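Local coordinates for probable 2-phosphosulfolactate phosphatase (Clostridium acetobutylicum, PDB 1VR0), which probably catalyses the magnesium-dependent hydrolysis of (2R)-O-phospho-3-sulfolactate to (2R)-3-sulfolactate and phosphate, at residues A[126-131]-A[148-153]; A[140-145]-A[179-184]; A[171-176]-A[196-201]; A[203-208]-A[224-229]. One frame throughout, in Å; residues are numbered along the deposited sequence.

Interaction 1. Residues A[126-131]-A[148-153]; sequences TARDIL and LNNDVV
Arg128 and Asn150 both set CG anti to the backbone N (chi1 -174° and -172°), and Arg128 then bends at chi3, which lays its guanidinium against the Asn150 amide. The two flat groups are stacked with planes only 10° apart, and ND2 of Asn150 sits 3.3 Å above the guanidinium plane, offset toward its rim. Two donors face each other here: Arg128 NH1 and Asn150 ND2 are 3.5 Å apart without bonding. The Asn150 amide nitrogen instead gives hydrogen bonds to Asn31 O and to a water, at 2.8 Å from ND2 to the water oxygen. That water donates in turn to Asp129 OD2 at 2.6 Å, bridging the segments where they make no direct polar bond. Beyond it, Leu148 comes to meet Asp129 from the opposite direction, with CD2 3.5 Å from OD2 and CD1 3.8 Å from Asp129 CB. The apolar margin is completed by Leu131 CD1 and Leu148 CD1, 4.3 Å apart. Backbone hydrogen bonds join Asp129 and Leu131 to strand 33-37, which lies between strands 129-133 and 152-156 in the mixed sheet. All three strands run parallel, and helix 138-148 connects the outer two, as in a beta-alpha-beta crossover that skips one strand.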
# COMPACT_ATOMS: atom_id res chain seq x y z
N THR A 126 -6.66 -16.10 10.73
CA THR A 126 -5.69 -16.43 11.78
C THR A 126 -5.59 -15.37 12.87
O THR A 126 -4.79 -15.54 13.80
CB THR A 126 -4.29 -16.68 11.17
OG1 THR A 126 -3.94 -15.57 10.30
CG2 THR A 126 -4.30 -18.00 10.40
N ALA A 127 -6.34 -14.27 12.74
CA ALA A 127 -6.28 -13.20 13.72
C ALA A 127 -6.90 -13.67 15.01
O ALA A 127 -7.74 -14.57 15.00
CB ALA A 127 -7.01 -11.97 13.21
N ARG A 128 -6.52 -13.06 16.14
CA ARG A 128 -7.18 -13.37 17.40
C ARG A 128 -8.65 -12.92 17.39
O ARG A 128 -9.53 -13.65 17.88
CB ARG A 128 -6.46 -12.72 18.57
CG ARG A 128 -7.03 -13.14 19.94
CD ARG A 128 -6.43 -12.35 21.04
NE ARG A 128 -5.04 -12.71 21.27
CZ ARG A 128 -4.20 -12.03 22.04
NH1 ARG A 128 -4.59 -10.92 22.66
NH2 ARG A 128 -2.95 -12.46 22.17
N ASP A 129 -8.90 -11.72 16.88
CA ASP A 129 -10.26 -11.19 16.77
C ASP A 129 -10.39 -10.57 15.42
O ASP A 129 -9.56 -9.74 15.08
CB ASP A 129 -10.51 -10.11 17.81
CG ASP A 129 -10.55 -10.65 19.22
OD1 ASP A 129 -11.54 -11.34 19.54
OD2 ASP A 129 -9.59 -10.40 20.01
N ILE A 130 -11.42 -10.96 14.66
CA ILE A 130 -11.76 -10.28 13.41
C ILE A 130 -12.97 -9.36 13.60
O ILE A 130 -14.09 -9.82 13.79
CB ILE A 130 -12.10 -11.24 12.26
CG1 ILE A 130 -10.92 -12.17 11.93
CG2 ILE A 130 -12.52 -10.43 11.01
CD1 ILE A 130 -10.96 -13.45 12.63
N LEU A 131 -12.74 -8.06 13.51
CA LEU A 131 -13.80 -7.06 13.61
C LEU A 131 -14.26 -6.58 12.26
O LEU A 131 -13.49 -6.54 11.31
CB LEU A 131 -13.31 -5.84 14.39
CG LEU A 131 -12.74 -6.13 15.78
CD1 LEU A 131 -12.31 -4.82 16.44
CD2 LEU A 131 -13.75 -6.87 16.68
N LEU A 148 -9.89 -4.50 23.48
CA LEU A 148 -9.23 -5.76 23.14
C LEU A 148 -7.75 -5.73 23.48
O LEU A 148 -7.12 -6.77 23.68
CB LEU A 148 -9.41 -6.07 21.67
CG LEU A 148 -10.74 -6.68 21.28
CD1 LEU A 148 -10.71 -6.91 19.84
CD2 LEU A 148 -11.02 -7.98 22.06
N ASN A 149 -7.20 -4.52 23.52
CA ASN A 149 -5.85 -4.26 24.04
C ASN A 149 -4.73 -5.12 23.42
O ASN A 149 -3.81 -5.57 24.13
CB ASN A 149 -5.81 -4.43 25.55
CG ASN A 149 -4.57 -3.79 26.17
OD1 ASN A 149 -4.08 -2.76 25.67
ND2 ASN A 149 -4.06 -4.39 27.21
N ASN A 150 -4.81 -5.31 22.11
CA ASN A 150 -3.91 -6.15 21.35
C ASN A 150 -3.45 -5.32 20.15
O ASN A 150 -4.13 -4.35 19.77
CB ASN A 150 -4.71 -7.37 20.88
CG ASN A 150 -3.86 -8.45 20.24
OD1 ASN A 150 -2.65 -8.49 20.38
ND2 ASN A 150 -4.53 -9.37 19.55
N ASP A 151 -2.34 -5.70 19.54
CA ASP A 151 -1.90 -5.04 18.33
C ASP A 151 -2.95 -5.21 17.21
O ASP A 151 -3.70 -6.18 17.18
CB ASP A 151 -0.56 -5.58 17.83
CG ASP A 151 0.59 -5.36 18.81
OD1 ASP A 151 0.66 -4.35 19.59
OD2 ASP A 151 1.48 -6.24 18.78
N VAL A 152 -2.96 -4.27 16.28
CA VAL A 152 -4.02 -4.14 15.32
C VAL A 152 -3.50 -4.19 13.91
O VAL A 152 -2.45 -3.66 13.63
CB VAL A 152 -4.75 -2.81 15.53
CG1 VAL A 152 -5.84 -2.62 14.51
CG2 VAL A 152 -5.36 -2.79 16.91
N VAL A 153 -4.24 -4.84 13.03
CA VAL A 153 -4.01 -4.68 11.61
C VAL A 153 -5.35 -4.34 10.97
O VAL A 153 -6.35 -4.99 11.19
CB VAL A 153 -3.32 -5.90 10.96
CG1 VAL A 153 -4.11 -7.16 11.17
CG2 VAL A 153 -3.16 -5.68 9.48
O HOH W 1 -7.30 -9.20 19.71

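Interaction 2. Residues A[140-145]-A[179-184]; sequences AVAEKI and MDRMKK
Glu143 and Arg181 form a salt bridge between two neighbouring helices, 138-148 and 165-181, that pack on the mixed sheet in an alpha/beta layering. The evidence for that layering is direct: Val141 and Ile145 rest on Val35 of strand 33-37, while Ser171 and Ile175 of the second helix reach Ile154 of strand 152-156.

The ionic part involves one pair of atoms, OE1 of Glu143 and NH1 of Arg181, 3.0 Å apart. Glu143 reaches it with CG anti to the backbone N (chi1 178°) and an extended chain. The carboxylate and guanidinium planes stand 55° apart, which is far from a coplanar, two-pronged pairing. Another terminal nitrogen, Arg181 NH2, has its own salt bridge with Glu139, one turn earlier on the first helix. Two acids of helix 138-148 therefore hold the guanidinium at separate nitrogens and would be expected to restrict its rotation. A weak hydrogen bond also runs from Arg181 NE to Cys177 O.

The non-ionic part is packing around the same arginine. CB of Ala142 approaches obliquely, 4.0 Å from Arg181 NE, and also touches Cys177 and Val178 of helix 165-181. Arg181 NH1 also lies 3.6 Å from Glu143 CB. Over one face of the Arg181 guanidinium, offset toward the rim, the backbone N of Glu143 lies 4.0 Å above the plane.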
# COMPACT_ATOMS: atom_id res chain seq x y z
N ALA A 140 -17.25 3.09 17.26
CA ALA A 140 -17.47 1.92 18.09
C ALA A 140 -16.36 0.90 17.88
O ALA A 140 -15.96 0.21 18.81
CB ALA A 140 -18.83 1.32 17.80
N VAL A 141 -15.84 0.80 16.65
CA VAL A 141 -14.72 -0.10 16.35
C VAL A 141 -13.47 0.32 17.13
O VAL A 141 -12.72 -0.51 17.62
CB VAL A 141 -14.38 -0.12 14.86
CG1 VAL A 141 -13.13 -0.90 14.61
CG2 VAL A 141 -15.55 -0.68 14.04
N ALA A 142 -13.24 1.63 17.19
CA ALA A 142 -12.08 2.14 17.86
C ALA A 142 -12.20 1.81 19.34
O ALA A 142 -11.24 1.40 19.97
CB ALA A 142 -11.98 3.61 17.64
N GLU A 143 -13.40 1.92 19.87
CA GLU A 143 -13.62 1.59 21.26
C GLU A 143 -13.36 0.11 21.53
O GLU A 143 -12.74 -0.21 22.53
CB GLU A 143 -15.02 1.96 21.65
CG GLU A 143 -15.31 1.58 23.06
CD GLU A 143 -16.45 2.35 23.64
OE1 GLU A 143 -16.46 3.60 23.46
OE2 GLU A 143 -17.32 1.72 24.26
N LYS A 144 -13.79 -0.77 20.63
CA LYS A 144 -13.53 -2.21 20.77
C LYS A 144 -12.04 -2.58 20.64
O LYS A 144 -11.51 -3.41 21.38
CB LYS A 144 -14.37 -3.00 19.77
CG LYS A 144 -14.29 -4.51 19.89
CD LYS A 144 -14.86 -5.04 21.15
CE LYS A 144 -14.65 -6.56 21.23
NZ LYS A 144 -15.08 -7.12 22.57
N ILE A 145 -11.37 -1.90 19.74
CA ILE A 145 -9.92 -2.03 19.58
C ILE A 145 -9.17 -1.77 20.87
O ILE A 145 -8.29 -2.53 21.25
CB ILE A 145 -9.43 -1.09 18.47
CG1 ILE A 145 -9.79 -1.68 17.12
CG2 ILE A 145 -7.93 -0.89 18.56
CD1 ILE A 145 -9.63 -0.67 15.94
N MSE A 179 -6.84 7.04 18.14
CA MSE A 179 -5.96 8.06 18.67
C MSE A 179 -6.68 9.02 19.60
O MSE A 179 -6.10 9.49 20.56
CB MSE A 179 -5.33 8.85 17.57
CG MSE A 179 -4.47 8.01 16.64
SE MSE A 179 -3.58 9.12 15.22
CE MSE A 179 -2.31 9.99 16.83
N ASP A 180 -7.93 9.34 19.28
CA ASP A 180 -8.74 10.15 20.17
C ASP A 180 -8.87 9.46 21.54
O ASP A 180 -8.94 10.13 22.55
CB ASP A 180 -10.15 10.38 19.60
CG ASP A 180 -10.17 11.36 18.40
OD1 ASP A 180 -9.15 12.05 18.07
OD2 ASP A 180 -11.27 11.42 17.78
N ARG A 181 -8.88 8.14 21.56
CA ARG A 181 -8.99 7.37 22.79
C ARG A 181 -7.67 6.99 23.42
O ARG A 181 -7.66 6.61 24.56
CB ARG A 181 -9.81 6.11 22.59
CG ARG A 181 -11.23 6.43 22.33
CD ARG A 181 -11.89 5.38 21.53
NE ARG A 181 -12.89 5.98 20.67
CZ ARG A 181 -14.18 6.04 20.96
NH1 ARG A 181 -14.67 5.53 22.09
NH2 ARG A 181 -15.00 6.62 20.09
N MSE A 182 -6.56 7.05 22.70
CA MSE A 182 -5.27 6.94 23.39
C MSE A 182 -4.01 7.34 22.68
O MSE A 182 -3.93 7.28 21.46
CB MSE A 182 -5.06 5.51 23.77
CG MSE A 182 -5.00 4.59 22.60
SE MSE A 182 -4.56 2.84 23.41
CE MSE A 182 -3.73 3.38 25.31
N LYS A 183 -3.01 7.67 23.49
CA LYS A 183 -1.71 8.14 23.03
C LYS A 183 -0.64 7.01 22.96
O LYS A 183 0.33 7.13 22.21
CB LYS A 183 -1.27 9.31 23.92
CG LYS A 183 -2.32 10.46 23.96
CD LYS A 183 -1.67 11.86 24.24
CE LYS A 183 -1.02 11.95 25.64
NZ LYS A 183 -1.10 13.31 26.24
N LYS A 184 -0.82 5.92 23.71
CA LYS A 184 0.15 4.80 23.68
C LYS A 184 0.09 3.96 22.39
O LYS A 184 -0.13 2.76 22.43
CB LYS A 184 0.02 3.86 24.87
CG LYS A 184 0.27 4.48 26.17
CD LYS A 184 0.32 3.46 27.32
CE LYS A 184 0.43 4.20 28.66
NZ LYS A 184 1.46 3.66 29.61

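Interaction 3. Residues A[171-176]-A[196-201]; sequences SGYIIN and YVYKTN
Tyr198 meets the backbone and side chain of Tyr173 together. CA of Tyr173 lies over one face of the Tyr198 ring, 3.7 Å from its centroid and 15° off the ring normal, a CH-pi contact. Both tyrosines carry CG anti to the backbone N (chi1 166° in Tyr198), in keeping with rings that run side by side and point the same way; they are oblique to each other, with planes at 45° and centroids 5.3 Å apart. Tyr173 CD1 comes within 3.5 Å of Tyr198 CZ. Asn176 crosses the ring at about a right angle, its CB 3.8 Å from Tyr198 CD2. Close backbone approach permits all this: Gly172 presents no side chain, so its C sits 3.5 Å from Tyr198 CB and the CA atoms of the pair are only 5.1 Å apart. It is a close helix-helix contact between 165-181 and 189-199, whose nearest backbone approach is at Gly172. Further out, Tyr198 OH is hydrogen-bonded to Lys232 NZ, and Ile204 touches both tyrosine side chains. The end of helix 189-199 is tied back by Thr200 OG1, which donates to Tyr196 O at 2.7 Å, and by Asn201 ND2, which donates to Val197 O at 3.0 Å. At the dimer interface, Tyr196 OH is hydrogen-bonded to Thr200 OG1 of the second subunit.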
# COMPACT_ATOMS: atom_id res chain seq x y z
N SER A 171 -10.00 3.50 6.86
CA SER A 171 -8.97 3.05 7.82
C SER A 171 -8.43 4.20 8.63
O SER A 171 -8.28 4.11 9.83
CB SER A 171 -7.79 2.42 7.13
OG SER A 171 -8.18 1.34 6.30
N GLY A 172 -8.12 5.29 7.95
CA GLY A 172 -7.62 6.50 8.57
C GLY A 172 -8.56 7.08 9.59
O GLY A 172 -8.13 7.52 10.65
N TYR A 173 -9.85 7.10 9.27
CA TYR A 173 -10.85 7.60 10.19
C TYR A 173 -10.84 6.79 11.47
O TYR A 173 -10.91 7.36 12.58
CB TYR A 173 -12.22 7.52 9.54
CG TYR A 173 -13.38 7.70 10.46
CD1 TYR A 173 -13.47 8.81 11.29
CD2 TYR A 173 -14.43 6.79 10.45
CE1 TYR A 173 -14.58 8.98 12.10
CE2 TYR A 173 -15.53 6.96 11.25
CZ TYR A 173 -15.61 8.05 12.08
OH TYR A 173 -16.73 8.19 12.89
N ILE A 174 -10.77 5.47 11.31
CA ILE A 174 -10.83 4.57 12.44
C ILE A 174 -9.57 4.71 13.31
O ILE A 174 -9.65 4.75 14.53
CB ILE A 174 -11.09 3.15 11.96
CG1 ILE A 174 -12.51 3.08 11.38
CG2 ILE A 174 -10.91 2.13 13.07
CD1 ILE A 174 -12.96 1.76 10.86
N ILE A 175 -8.42 4.79 12.65
CA ILE A 175 -7.16 4.98 13.34
C ILE A 175 -7.23 6.29 14.13
O ILE A 175 -6.86 6.36 15.29
CB ILE A 175 -6.00 5.00 12.33
CG1 ILE A 175 -5.81 3.59 11.78
CG2 ILE A 175 -4.72 5.53 12.95
CD1 ILE A 175 -5.00 3.53 10.49
N ASN A 176 -7.78 7.32 13.52
CA ASN A 176 -7.94 8.59 14.18
C ASN A 176 -8.77 8.49 15.43
O ASN A 176 -8.48 9.14 16.40
CB ASN A 176 -8.58 9.61 13.25
CG ASN A 176 -8.29 11.02 13.68
OD1 ASN A 176 -9.11 11.68 14.29
ND2 ASN A 176 -7.08 11.46 13.43
N TYR A 196 -3.34 10.36 7.88
CA TYR A 196 -3.03 11.65 7.30
C TYR A 196 -4.05 12.06 6.25
O TYR A 196 -4.52 13.22 6.25
CB TYR A 196 -1.63 11.66 6.66
CG TYR A 196 -1.40 12.92 5.86
CD1 TYR A 196 -1.19 14.14 6.50
CD2 TYR A 196 -1.41 12.90 4.46
CE1 TYR A 196 -1.00 15.31 5.76
CE2 TYR A 196 -1.21 14.06 3.72
CZ TYR A 196 -1.01 15.26 4.37
OH TYR A 196 -0.83 16.43 3.64
N VAL A 197 -4.38 11.10 5.37
CA VAL A 197 -5.36 11.32 4.32
C VAL A 197 -6.71 11.65 4.93
O VAL A 197 -7.41 12.60 4.48
CB VAL A 197 -5.50 10.08 3.40
CG1 VAL A 197 -6.67 10.23 2.43
CG2 VAL A 197 -4.22 9.85 2.64
N TYR A 198 -7.09 10.89 5.97
CA TYR A 198 -8.34 11.16 6.67
C TYR A 198 -8.30 12.54 7.33
O TYR A 198 -9.18 13.37 7.11
CB TYR A 198 -8.68 10.10 7.73
CG TYR A 198 -9.75 10.62 8.62
CD1 TYR A 198 -11.07 10.64 8.17
CD2 TYR A 198 -9.46 11.20 9.87
CE1 TYR A 198 -12.08 11.19 8.94
CE2 TYR A 198 -10.49 11.74 10.66
CZ TYR A 198 -11.80 11.72 10.19
OH TYR A 198 -12.86 12.24 10.91
N LYS A 199 -7.29 12.76 8.15
CA LYS A 199 -7.17 13.98 8.97
C LYS A 199 -7.28 15.24 8.07
O LYS A 199 -7.84 16.24 8.48
CB LYS A 199 -5.83 13.84 9.72
CG LYS A 199 -5.37 14.85 10.75
CD LYS A 199 -3.74 14.76 10.86
CE LYS A 199 -3.17 14.55 12.33
NZ LYS A 199 -2.54 15.82 12.87
N THR A 200 -6.81 15.16 6.83
CA THR A 200 -6.88 16.29 5.88
C THR A 200 -8.14 16.30 5.00
O THR A 200 -8.24 17.08 4.07
CB THR A 200 -5.62 16.34 4.96
OG1 THR A 200 -5.36 15.04 4.41
CG2 THR A 200 -4.40 16.75 5.71
N ASN A 201 -9.10 15.44 5.32
CA ASN A 201 -10.31 15.25 4.52
C ASN A 201 -11.36 14.61 5.43
O ASN A 201 -11.91 13.57 5.10
CB ASN A 201 -9.97 14.29 3.37
CG ASN A 201 -9.08 14.91 2.30
OD1 ASN A 201 -9.57 15.60 1.45
ND2 ASN A 201 -7.78 14.61 2.31

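Interaction 4. Residues A[203-208]-A[224-229]; sequences DIKGFV and KDFEYC
Glu227 OE2 and Lys205 NZ form a salt bridge at 3.4 Å, the polar link between the two segments. The lysine chain is extended beyond CG, while a bend at chi2 (-106°) turns the Glu227 carboxylate toward it. The two side chains cross obliquely. The modelled distance from Lys205 CE to Glu227 OE2, 3.0 Å, is unusually short and leaves the exact placement of the ends doubtful. The Phe226 ring makes the apolar part of the contact and is met at its edge. Lys205 O lies in the ring plane, 3.7 Å from Phe226 CZ, and Val208 CG1 lies near that plane, 3.9 Å from Phe226 CE1. Lys205 CG adds a 4.0 Å contact to Phe226 CZ. The short helix 205-208 thus packs against helix 223-229; helix 212-219, which lies between these two in the chain, carries His213 and Arg216 of the sulfolactate pocket. Tyr214 meets Phe226 edge-to-face, and the Phe226 side chain is about 9 Å from the bound sulfolactate. Asp225, next to Phe226, forms a salt bridge with the pocket residue Arg41 and a hydrogen bond with Ser96. On the other segment, Asp203 OD2 accepts from Gly206 N at 3.2 Å, an Asx motif that ties the turn to the first residues of helix 205-208.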
# COMPACT_ATOMS: atom_id res chain seq x y z
N ASP A 203 -14.39 14.99 6.23
CA ASP A 203 -15.75 14.77 5.74
C ASP A 203 -15.79 13.47 4.93
O ASP A 203 -16.86 12.98 4.66
CB ASP A 203 -16.21 15.94 4.85
CG ASP A 203 -15.41 16.01 3.51
OD1 ASP A 203 -14.15 16.08 3.54
OD2 ASP A 203 -16.04 15.97 2.43
N ILE A 204 -14.65 12.94 4.51
CA ILE A 204 -14.58 11.65 3.82
C ILE A 204 -15.16 11.66 2.39
O ILE A 204 -14.45 11.33 1.45
CB ILE A 204 -15.20 10.51 4.66
CG1 ILE A 204 -14.35 10.30 5.92
CG2 ILE A 204 -15.25 9.20 3.87
CD1 ILE A 204 -14.93 9.31 6.96
N LYS A 205 -16.44 11.98 2.27
CA LYS A 205 -17.16 12.08 0.98
C LYS A 205 -16.31 12.66 -0.15
O LYS A 205 -16.20 12.07 -1.22
CB LYS A 205 -18.35 13.03 1.12
CG LYS A 205 -19.75 12.42 1.25
CD LYS A 205 -20.73 13.61 1.44
CE LYS A 205 -22.18 13.20 1.30
NZ LYS A 205 -23.06 14.44 1.36
N GLY A 206 -15.73 13.82 0.11
CA GLY A 206 -15.02 14.56 -0.93
C GLY A 206 -13.89 13.77 -1.55
O GLY A 206 -13.74 13.71 -2.75
N PHE A 207 -13.09 13.12 -0.72
CA PHE A 207 -11.88 12.51 -1.18
C PHE A 207 -12.14 11.15 -1.81
O PHE A 207 -11.41 10.71 -2.69
CB PHE A 207 -10.91 12.43 -0.00
CG PHE A 207 -9.54 12.08 -0.40
CD1 PHE A 207 -8.65 13.07 -0.76
CD2 PHE A 207 -9.15 10.75 -0.48
CE1 PHE A 207 -7.37 12.73 -1.18
CE2 PHE A 207 -7.85 10.40 -0.90
CZ PHE A 207 -6.97 11.38 -1.23
N VAL A 208 -13.19 10.48 -1.38
CA VAL A 208 -13.53 9.21 -1.96
C VAL A 208 -13.85 9.36 -3.46
O VAL A 208 -13.62 8.44 -4.26
CB VAL A 208 -14.74 8.58 -1.24
CG1 VAL A 208 -15.21 7.30 -1.98
CG2 VAL A 208 -14.39 8.26 0.20
N LYS A 224 -27.29 7.00 -3.59
CA LYS A 224 -27.90 6.82 -2.26
C LYS A 224 -27.02 5.97 -1.35
O LYS A 224 -26.83 6.32 -0.19
CB LYS A 224 -29.27 6.15 -2.34
CG LYS A 224 -30.27 6.79 -3.28
CD LYS A 224 -31.31 7.57 -2.54
CE LYS A 224 -32.40 8.11 -3.49
NZ LYS A 224 -33.48 7.11 -3.73
N ASP A 225 -26.54 4.83 -1.85
CA ASP A 225 -25.69 3.96 -1.03
C ASP A 225 -24.40 4.69 -0.65
O ASP A 225 -23.95 4.60 0.48
CB ASP A 225 -25.32 2.66 -1.75
CG ASP A 225 -26.47 1.66 -1.86
OD1 ASP A 225 -27.50 1.70 -1.11
OD2 ASP A 225 -26.32 0.77 -2.71
N PHE A 226 -23.83 5.42 -1.61
CA PHE A 226 -22.60 6.19 -1.38
C PHE A 226 -22.77 7.22 -0.24
O PHE A 226 -21.94 7.31 0.66
CB PHE A 226 -22.14 6.90 -2.68
CG PHE A 226 -21.12 7.98 -2.45
CD1 PHE A 226 -19.84 7.66 -2.12
CD2 PHE A 226 -21.47 9.32 -2.54
CE1 PHE A 226 -18.89 8.65 -1.87
CE2 PHE A 226 -20.52 10.34 -2.28
CZ PHE A 226 -19.23 9.99 -1.94
N GLU A 227 -23.86 7.99 -0.26
CA GLU A 227 -24.06 9.00 0.76
C GLU A 227 -24.28 8.36 2.12
O GLU A 227 -23.85 8.89 3.15
CB GLU A 227 -25.27 9.88 0.47
CG GLU A 227 -25.39 10.36 -0.95
CD GLU A 227 -25.05 11.81 -1.12
OE1 GLU A 227 -26.01 12.56 -1.36
OE2 GLU A 227 -23.84 12.17 -1.02
N TYR A 228 -24.99 7.23 2.12
CA TYR A 228 -25.30 6.53 3.34
C TYR A 228 -24.02 5.96 3.98
O TYR A 228 -23.77 6.16 5.16
CB TYR A 228 -26.33 5.41 3.05
CG TYR A 228 -26.54 4.51 4.22
CD1 TYR A 228 -27.41 4.86 5.24
CD2 TYR A 228 -25.82 3.33 4.36
CE1 TYR A 228 -27.60 4.05 6.36
CE2 TYR A 228 -26.00 2.51 5.47
CZ TYR A 228 -26.89 2.87 6.46
OH TYR A 228 -27.10 2.08 7.55
N CYS A 229 -23.20 5.29 3.18
CA CYS A 229 -21.95 4.69 3.67
C CYS A 229 -20.90 5.69 4.15
O CYS A 229 -19.94 5.30 4.82
CB CYS A 229 -21.34 3.79 2.60
SG CYS A 229 -22.39 2.38 2.18

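How the interactions relate
From the N-terminal side, interaction 1 closes a loop with 16 residues between its segments, on the connection from strand 129-133 to strand 152-156. Interaction 2 starts inside that connection, on helix 138-148, and closes beyond it at the end of helix 165-181, so the two cross; they touch through Val152 and Ile145. Interaction 3 begins on the same helix 165-181 before interaction 2 closes, crosses it in turn, and ends on helix 189-199; Ile174 meets Val141 and Ile145. Interaction 4 follows in series with all three and joins helix 205-208 to helix 223-229, touching interaction 3 through Phe207 and Ile204. None nests in another. Together they run from the mixed sheet through its helices toward the ligand pocket.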